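Local coordinates for uncharacterized protein (PDB 4RXV), which is of unknown function but probably carries an N-terminal papain-like (clan CA) peptidase domain and may take part in Legionella metaeffector activity, at residues 3-13 with 112-123. Residues are numbered along the deposited sequence; the frame is centred on the assembly and turned at random. Where two conformers were deposited one is given.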
ATOM      1  N   ALA A   3      10.588 -21.122   2.256  1.00 11.24           N
ATOM      2  CA  ALA A   3      10.626 -19.707   1.904  1.00 11.14           C
ATOM      3  C   ALA A   3       9.902 -18.880   2.950  1.00 10.61           C
ATOM      4  O   ALA A   3       9.329 -19.413   3.897  1.00 11.25           O
ATOM      5  CB  ALA A   3       9.978 -19.519   0.562  1.00 12.52           C
ATOM      6  N   ILE A   4       9.916 -17.558   2.779  1.00 10.83           N
ATOM      7  CA  ILE A   4       9.168 -16.692   3.677  1.00 11.28           C
ATOM      8  C   ILE A   4       7.667 -16.953   3.534  1.00 10.50           C
ATOM      9  O   ILE A   4       7.152 -17.136   2.438  1.00 11.11           O
ATOM     10  CB  ILE A   4       9.512 -15.196   3.427  1.00 12.42           C
ATOM     11  CG1 ILE A   4       8.901 -14.326   4.526  1.00 14.08           C
ATOM     12  CG2 ILE A   4       9.087 -14.743   2.026  1.00 13.57           C
ATOM     13  CD1 ILE A   4       9.345 -12.876   4.517  1.00 15.80           C
ATOM     14  N   ALA A   5       6.993 -17.044   4.675  1.00 10.95           N
ATOM     15  CA  ALA A   5       5.568 -17.353   4.739  1.00 10.80           C
ATOM     16  C   ALA A   5       4.705 -16.096   4.741  1.00 10.35           C
ATOM     17  O   ALA A   5       5.152 -15.051   5.224  1.00 10.59           O
ATOM     18  CB  ALA A   5       5.287 -18.135   6.012  1.00 11.59           C
ATOM     19  N   PRO A   6       3.446 -16.218   4.286  1.00 10.62           N
ATOM     20  CA  PRO A   6       2.525 -15.085   4.381  1.00 10.84           C
ATOM     21  C   PRO A   6       2.494 -14.457   5.781  1.00 10.78           C
ATOM     22  O   PRO A   6       2.465 -13.226   5.898  1.00 10.78           O
ATOM     23  CB  PRO A   6       1.192 -15.698   3.957  1.00 11.09           C
ATOM     24  CG  PRO A   6       1.577 -16.772   2.976  1.00 11.31           C
ATOM     25  CD  PRO A   6       2.844 -17.348   3.562  1.00 10.82           C
ATOM     26  N   GLN A   7       2.541 -15.246   6.842  1.00 11.34           N
ATOM     27  CA  GLN A   7       2.479 -14.678   8.193  1.00 12.65           C
ATOM     28  C   GLN A   7       3.612 -13.687   8.455  1.00 11.36           C
ATOM     29  O   GLN A   7       3.389 -12.644   9.072  1.00 11.68           O
ATOM     30  CB  GLN A   7       2.522 -15.788   9.253  1.00 16.66           C
ATOM     31  CG  GLN A   7       2.550 -15.252  10.687  1.00 21.82           C
ATOM     32  CD  GLN A   7       2.733 -16.343  11.716  1.00 30.88           C
ATOM     33  OE1 GLN A   7       3.810 -16.927  11.828  1.00 31.85           O
ATOM     34  NE2 GLN A   7       1.683 -16.619  12.478  1.00 36.04           N
ATOM     35  N   GLN A   8       4.837 -14.032   8.045  1.00 10.86           N
ATOM     36  CA  GLN A   8       5.980 -13.140   8.272  1.00 10.46           C
ATOM     37  C   GLN A   8       5.905 -11.894   7.393  1.00  9.42           C
ATOM     38  O   GLN A   8       6.349 -10.842   7.806  1.00  9.68           O
ATOM     39  CB  GLN A   8       7.321 -13.852   8.073  1.00 13.97           C
ATOM     40  CG  GLN A   8       7.834 -14.594   9.320  1.00 18.72           C
ATOM     41  CD  GLN A   8       6.873 -15.636   9.809  1.00 21.00           C
ATOM     42  OE1 GLN A   8       6.619 -16.637   9.127  1.00 19.80           O
ATOM     43  NE2 GLN A   8       6.328 -15.422  10.999  1.00 23.95           N
ATOM     44  N   ILE A   9       5.358 -12.023   6.185  1.00  8.79           N
ATOM     45  CA  ILE A   9       5.171 -10.865   5.314  1.00  8.56           C
ATOM     46  C   ILE A   9       4.148  -9.933   5.968  1.00  8.20           C
ATOM     47  O   ILE A   9       4.348  -8.699   6.056  1.00  7.91           O
ATOM     48  CB  ILE A   9       4.732 -11.282   3.906  1.00  8.48           C
ATOM     49  CG1 ILE A   9       5.798 -12.174   3.266  1.00 10.04           C
ATOM     50  CG2 ILE A   9       4.462 -10.041   3.051  1.00  8.77           C
ATOM     51  CD1 ILE A   9       5.395 -12.744   1.929  1.00 13.62           C
ATOM     52  N   GLN A  10       3.054 -10.501   6.454  1.00  8.44           N
ATOM     53  CA  GLN A  10       2.038  -9.703   7.117  1.00  8.03           C
ATOM     54  C   GLN A  10       2.597  -9.015   8.354  1.00  8.49           C
ATOM     55  O   GLN A  10       2.311  -7.845   8.610  1.00  8.79           O
ATOM     56  CB  GLN A  10       0.841 -10.581   7.471  1.00  8.79           C
ATOM     57  CG  GLN A  10      -0.302  -9.853   8.134  1.00  8.69           C
ATOM     58  CD  GLN A  10      -1.471 -10.770   8.330  1.00  9.65           C
ATOM     59  OE1 GLN A  10      -2.378 -10.856   7.494  1.00 11.13           O
ATOM     60  NE2 GLN A  10      -1.421 -11.527   9.383  1.00 10.58           N
ATOM     61  N   GLU A  11       3.412  -9.725   9.124  1.00  8.79           N
ATOM     62  CA  GLU A  11       4.028  -9.129  10.302  1.00  9.34           C
ATOM     63  C   GLU A  11       4.913  -7.944   9.923  1.00  9.14           C
ATOM     64  O   GLU A  11       4.870  -6.912  10.579  1.00  9.23           O
ATOM     65  CB  GLU A  11       4.813 -10.167  11.093  1.00 11.47           C
ATOM     66  CG  GLU A  11       3.922 -11.120  11.877  1.00 18.60           C
ATOM     67  CD  GLU A  11       2.977 -10.396  12.857  1.00 22.82           C
ATOM     68  OE1 GLU A  11       3.430  -9.402  13.494  1.00 23.54           O
ATOM     69  OE2 GLU A  11       1.778 -10.802  12.979  1.00 22.91           O
ATOM     70  N   ARG A  12       5.697  -8.077   8.852  1.00  8.42           N
ATOM     71  CA  ARG A  12       6.542  -6.983   8.386  1.00  8.58           C
ATOM     72  C   ARG A  12       5.673  -5.758   8.030  1.00  7.79           C
ATOM     73  O   ARG A  12       6.046  -4.624   8.324  1.00  8.19           O
ATOM     74  CB  ARG A  12       7.364  -7.410   7.178  1.00  8.89           C
ATOM     75  CG  ARG A  12       8.127  -6.272   6.507  1.00  8.84           C
ATOM     76  CD  ARG A  12       9.191  -5.667   7.422  1.00  9.11           C
ATOM     77  NE  ARG A  12       9.880  -4.538   6.818  1.00  9.17           N
ATOM     78  CZ  ARG A  12       9.508  -3.279   6.957  1.00  8.96           C
ATOM     79  NH1 ARG A  12       8.422  -2.963   7.639  1.00  8.76           N
ATOM     80  NH2 ARG A  12      10.223  -2.337   6.391  1.00  9.55           N
ATOM     81  N   LEU A  13       4.543  -5.979   7.374  1.00  7.32           N
ATOM     82  CA  LEU A  13       3.655  -4.879   7.005  1.00  7.29           C
ATOM     83  C   LEU A  13       2.969  -4.288   8.240  1.00  7.07           C
ATOM     84  O   LEU A  13       2.756  -3.069   8.291  1.00  8.15           O
ATOM     85  CB  LEU A  13       2.635  -5.393   5.987  1.00  7.36           C
ATOM     86  CG  LEU A  13       3.228  -5.772   4.632  1.00  7.80           C
ATOM     87  CD1 LEU A  13       2.292  -6.675   3.854  1.00  7.95           C
ATOM     88  CD2 LEU A  13       3.568  -4.517   3.801  1.00  8.19           C
ATOM     89  N   VAL A 112       8.207  -1.490   0.803  1.00  6.97           N
ATOM     90  CA  VAL A 112       8.518  -2.388   1.912  1.00  6.98           C
ATOM     91  C   VAL A 112       8.828  -3.795   1.403  1.00  7.64           C
ATOM     92  O   VAL A 112       9.772  -4.437   1.854  1.00  8.57           O
ATOM     93  CB  VAL A 112       7.362  -2.397   2.932  1.00  7.64           C
ATOM     94  CG1 VAL A 112       7.513  -3.506   3.941  1.00  8.71           C
ATOM     95  CG2 VAL A 112       7.239  -1.028   3.625  1.00  8.34           C
ATOM     96  N   LEU A 113       8.002  -4.279   0.490  1.00  7.14           N
ATOM     97  CA  LEU A 113       8.137  -5.636  -0.013  1.00  8.17           C
ATOM     98  C   LEU A 113       9.331  -5.794  -0.939  1.00  8.79           C
ATOM     99  O   LEU A 113      10.039  -6.791  -0.866  1.00 10.11           O
ATOM    100  CB  LEU A 113       6.854  -6.037  -0.715  1.00  8.16           C
ATOM    101  CG  LEU A 113       5.651  -6.048   0.216  1.00 10.29           C
ATOM    102  CD1 LEU A 113       4.360  -6.102  -0.601  1.00 12.66           C
ATOM    103  CD2 LEU A 113       5.719  -7.111   1.264  1.00 12.40           C
ATOM    104  N   LEU A 114       9.577  -4.814  -1.799  1.00  8.58           N
ATOM    105  CA  LEU A 114      10.711  -4.833  -2.712  1.00  9.13           C
ATOM    106  C   LEU A 114      12.030  -4.752  -1.955  1.00  9.91           C
ATOM    107  O   LEU A 114      13.066  -5.139  -2.474  1.00 10.68           O
ATOM    108  CB  LEU A 114      10.583  -3.710  -3.760  1.00  9.60           C
ATOM    109  CG  LEU A 114       9.544  -3.999  -4.853  1.00 10.11           C
ATOM    110  CD1 LEU A 114       9.108  -2.747  -5.558  1.00 11.46           C
ATOM    111  CD2 LEU A 114      10.067  -5.006  -5.850  1.00 11.66           C
ATOM    112  N   ASP A 115      12.008  -4.194  -0.752  1.00 10.20           N
ATOM    113  CA  ASP A 115      13.207  -4.017   0.051  1.00 10.58           C
ATOM    114  C   ASP A 115      13.582  -5.277   0.815  1.00 12.18           C
ATOM    115  O   ASP A 115      14.613  -5.288   1.450  1.00 14.73           O
ATOM    116  CB  ASP A 115      12.996  -2.875   1.044  1.00 11.77           C
ATOM    117  CG  ASP A 115      14.274  -2.444   1.702  1.00 11.49           C
ATOM    118  OD1 ASP A 115      15.215  -2.091   0.971  1.00 11.42           O
ATOM    119  OD2 ASP A 115      14.332  -2.468   2.949  1.00 13.41           O
ATOM    120  N   ASP A 116      12.746  -6.309   0.768  1.00 12.59           N
ATOM    121  CA  ASP A 116      12.961  -7.531   1.540  1.00 14.54           C
ATOM    122  C   ASP A 116      13.612  -8.625   0.692  1.00 13.10           C
ATOM    123  O   ASP A 116      13.062  -9.063  -0.304  1.00 11.58           O
ATOM    124  CB  ASP A 116      11.617  -8.021   2.079  1.00 18.31           C
ATOM    125  CG  ASP A 116      11.754  -9.173   3.045  1.00 24.37           C
ATOM    126  OD1 ASP A 116      12.225 -10.248   2.623  1.00 25.94           O
ATOM    127  OD2 ASP A 116      11.370  -9.016   4.228  1.00 26.75           O
ATOM    128  N   PRO A 117      14.784  -9.116   1.110  1.00 17.14           N
ATOM    129  CA  PRO A 117      15.481 -10.091   0.260  1.00 17.99           C
ATOM    130  C   PRO A 117      14.801 -11.453   0.155  1.00 17.42           C
ATOM    131  O   PRO A 117      14.910 -12.117  -0.867  1.00 19.21           O
ATOM    132  CB  PRO A 117      16.851 -10.233   0.940  1.00 20.82           C
ATOM    133  CG  PRO A 117      16.611  -9.828   2.341  1.00 22.32           C
ATOM    134  CD  PRO A 117      15.559  -8.774   2.312  1.00 20.31           C
ATOM    135  N   GLN A 118      14.068 -11.850   1.183  0.61 15.97           N
ATOM    136  CA  GLN A 118      13.403 -13.150   1.144  0.61 15.40           C
ATOM    137  C   GLN A 118      12.118 -13.082   0.316  0.61 12.13           C
ATOM    138  O   GLN A 118      11.672 -14.068  -0.246  0.61 12.93           O
ATOM    139  CB  GLN A 118      13.114 -13.648   2.553  0.61 18.84           C
ATOM    140  CG  GLN A 118      14.371 -13.915   3.356  0.61 23.22           C
ATOM    141  CD  GLN A 118      14.069 -14.307   4.786  0.61 30.61           C
ATOM    142  OE1 GLN A 118      12.965 -14.086   5.282  0.61 33.46           O
ATOM    143  NE2 GLN A 118      15.048 -14.899   5.453  0.61 31.40           N
ATOM    144  N   ILE A 119      11.529 -11.895   0.223  1.00 12.49           N
ATOM    145  CA  ILE A 119      10.427 -11.693  -0.711  1.00 13.50           C
ATOM    146  C   ILE A 119      10.953 -11.781  -2.149  1.00 12.92           C
ATOM    147  O   ILE A 119      10.310 -12.374  -2.998  1.00 13.62           O
ATOM    148  CB  ILE A 119       9.704 -10.389  -0.461  1.00 15.31           C
ATOM    149  CG1 ILE A 119       9.087 -10.448   0.935  1.00 20.48           C
ATOM    150  CG2 ILE A 119       8.661 -10.127  -1.584  1.00 16.93           C
ATOM    151  CD1 ILE A 119       7.596 -10.319   0.952  1.00 30.41           C
ATOM    152  N   ARG A 120      12.121 -11.202  -2.399  1.00 13.62           N
ATOM    153  CA  ARG A 120      12.695 -11.188  -3.759  1.00 17.16           C
ATOM    154  C   ARG A 120      12.763 -12.573  -4.388  1.00 16.27           C
ATOM    155  O   ARG A 120      12.622 -12.727  -5.595  1.00 20.37           O
ATOM    156  CB  ARG A 120      14.145 -10.670  -3.774  1.00 20.09           C
ATOM    157  CG  ARG A 120      14.351  -9.220  -3.549  1.00 23.25           C
ATOM    158  CD  ARG A 120      14.065  -8.366  -4.789  1.00 16.63           C
ATOM    159  NE  ARG A 120      14.247  -6.977  -4.404  1.00 13.13           N
ATOM    160  CZ  ARG A 120      15.288  -6.224  -4.712  1.00 12.82           C
ATOM    161  NH1 ARG A 120      16.255  -6.655  -5.498  1.00 13.44           N
ATOM    162  NH2 ARG A 120      15.335  -5.004  -4.243  1.00 12.36           N
ATOM    163  N   THR A 121      13.053 -13.595  -3.590  1.00 14.56           N
ATOM    164  CA  THR A 121      13.255 -14.918  -4.177  1.00 17.60           C
ATOM    165  C   THR A 121      12.001 -15.790  -4.210  1.00 15.59           C
ATOM    166  O   THR A 121      12.000 -16.856  -4.814  1.00 18.00           O
ATOM    167  CB  THR A 121      14.362 -15.683  -3.447  1.00 21.92           C
ATOM    168  OG1 THR A 121      13.958 -15.911  -2.099  1.00 21.90           O
ATOM    169  CG2 THR A 121      15.659 -14.900  -3.449  1.00 23.38           C
ATOM    170  N   GLN A 122      10.942 -15.343  -3.553  1.00 13.07           N
ATOM    171  CA  GLN A 122       9.697 -16.094  -3.480  1.00 11.61           C
ATOM    172  C   GLN A 122       8.560 -15.482  -4.309  1.00 11.14           C
ATOM    173  O   GLN A 122       7.737 -16.227  -4.852  1.00 12.73           O
ATOM    174  CB  GLN A 122       9.276 -16.228  -2.015  1.00 12.45           C
ATOM    175  CG  GLN A 122       7.984 -16.992  -1.731  1.00 12.55           C
ATOM    176  CD  GLN A 122       8.055 -18.484  -2.031  1.00 14.84           C
ATOM    177  OE1 GLN A 122       8.981 -18.976  -2.665  1.00 16.89           O
ATOM    178  NE2 GLN A 122       7.068 -19.213  -1.536  1.00 15.84           N
ATOM    179  N   TYR A 123       8.515 -14.152  -4.415  1.00  9.52           N
ATOM    180  CA  TYR A 123       7.437 -13.466  -5.086  1.00  9.52           C
ATOM    181  C   TYR A 123       7.976 -12.403  -6.016  1.00 10.26           C
ATOM    182  O   TYR A 123       9.003 -11.800  -5.746  1.00 12.74           O
ATOM    183  CB  TYR A 123       6.521 -12.774  -4.054  1.00  9.69           C
ATOM    184  CG  TYR A 123       5.713 -13.700  -3.180  1.00  8.86           C
ATOM    185  CD1 TYR A 123       4.573 -14.308  -3.663  1.00  9.76           C
ATOM    186  CD2 TYR A 123       6.070 -13.958  -1.873  1.00  9.34           C
ATOM    187  CE1 TYR A 123       3.816 -15.153  -2.859  1.00  9.74           C
ATOM    188  CE2 TYR A 123       5.331 -14.811  -1.078  1.00  9.77           C
ATOM    189  CZ  TYR A 123       4.208 -15.409  -1.576  1.00  9.80           C
ATOM    190  OH  TYR A 123       3.499 -16.252  -0.754  1.00 10.63           O
TER
HETATM  191  O   HOH W   1       5.292 -18.079   0.508  1.00 12.92           O
HETATM  192  O   HOH W   2      11.801 -16.626   0.671  1.00 14.87           O
HETATM  193  O   HOH W   3      11.080  -5.204   4.252  1.00 21.86           O
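Ile9 puts its side chain into a hollow walled by Leu113, Ile119 and Tyr123. Its CD1 presses on Ile119 CD1 at 3.4 Å, tighter than usual for two carbons. The same CD1 meets Tyr123 CE2 obliquely at 3.6 Å. With chi1 at -61°, Ile9 CG2 turns to Leu113 CD2, 3.7 Å away, while still touching Ile119 CD1. Leu144 of strand 136-146 also touches Ile9, Ile119 and Tyr123, which places the hollow against the antiparallel sheet.

Ile4 is the second bump. Its CG2 lies 3.5 Å from Gln118 O, and its side chain crosses that of Gln118 at about a right angle. Ala3 CB rests on the Gln122 amide. At the far end Val112 CG1 sits over the centre of the Arg12 guanidinium, 3.6 Å from CZ. A bend at chi2 (64°) folds the arginine over the valine, while its NH1 forms a salt bridge with Glu16.

Three waters link polar groups across the contact. One joins Ile4 O, Gln122 NE2 and Tyr123 OH; the others link Ile4 N to Gln118 O and Arg12 NE to Val112 O. The arrangement is plain structural packing: the N-terminal arm and helix 6-14 lie against the end of helix 105-114 and the short, weakly bonded helix 117-122, which leads into strand 123-133 of the predicted RavJ peptidase domain.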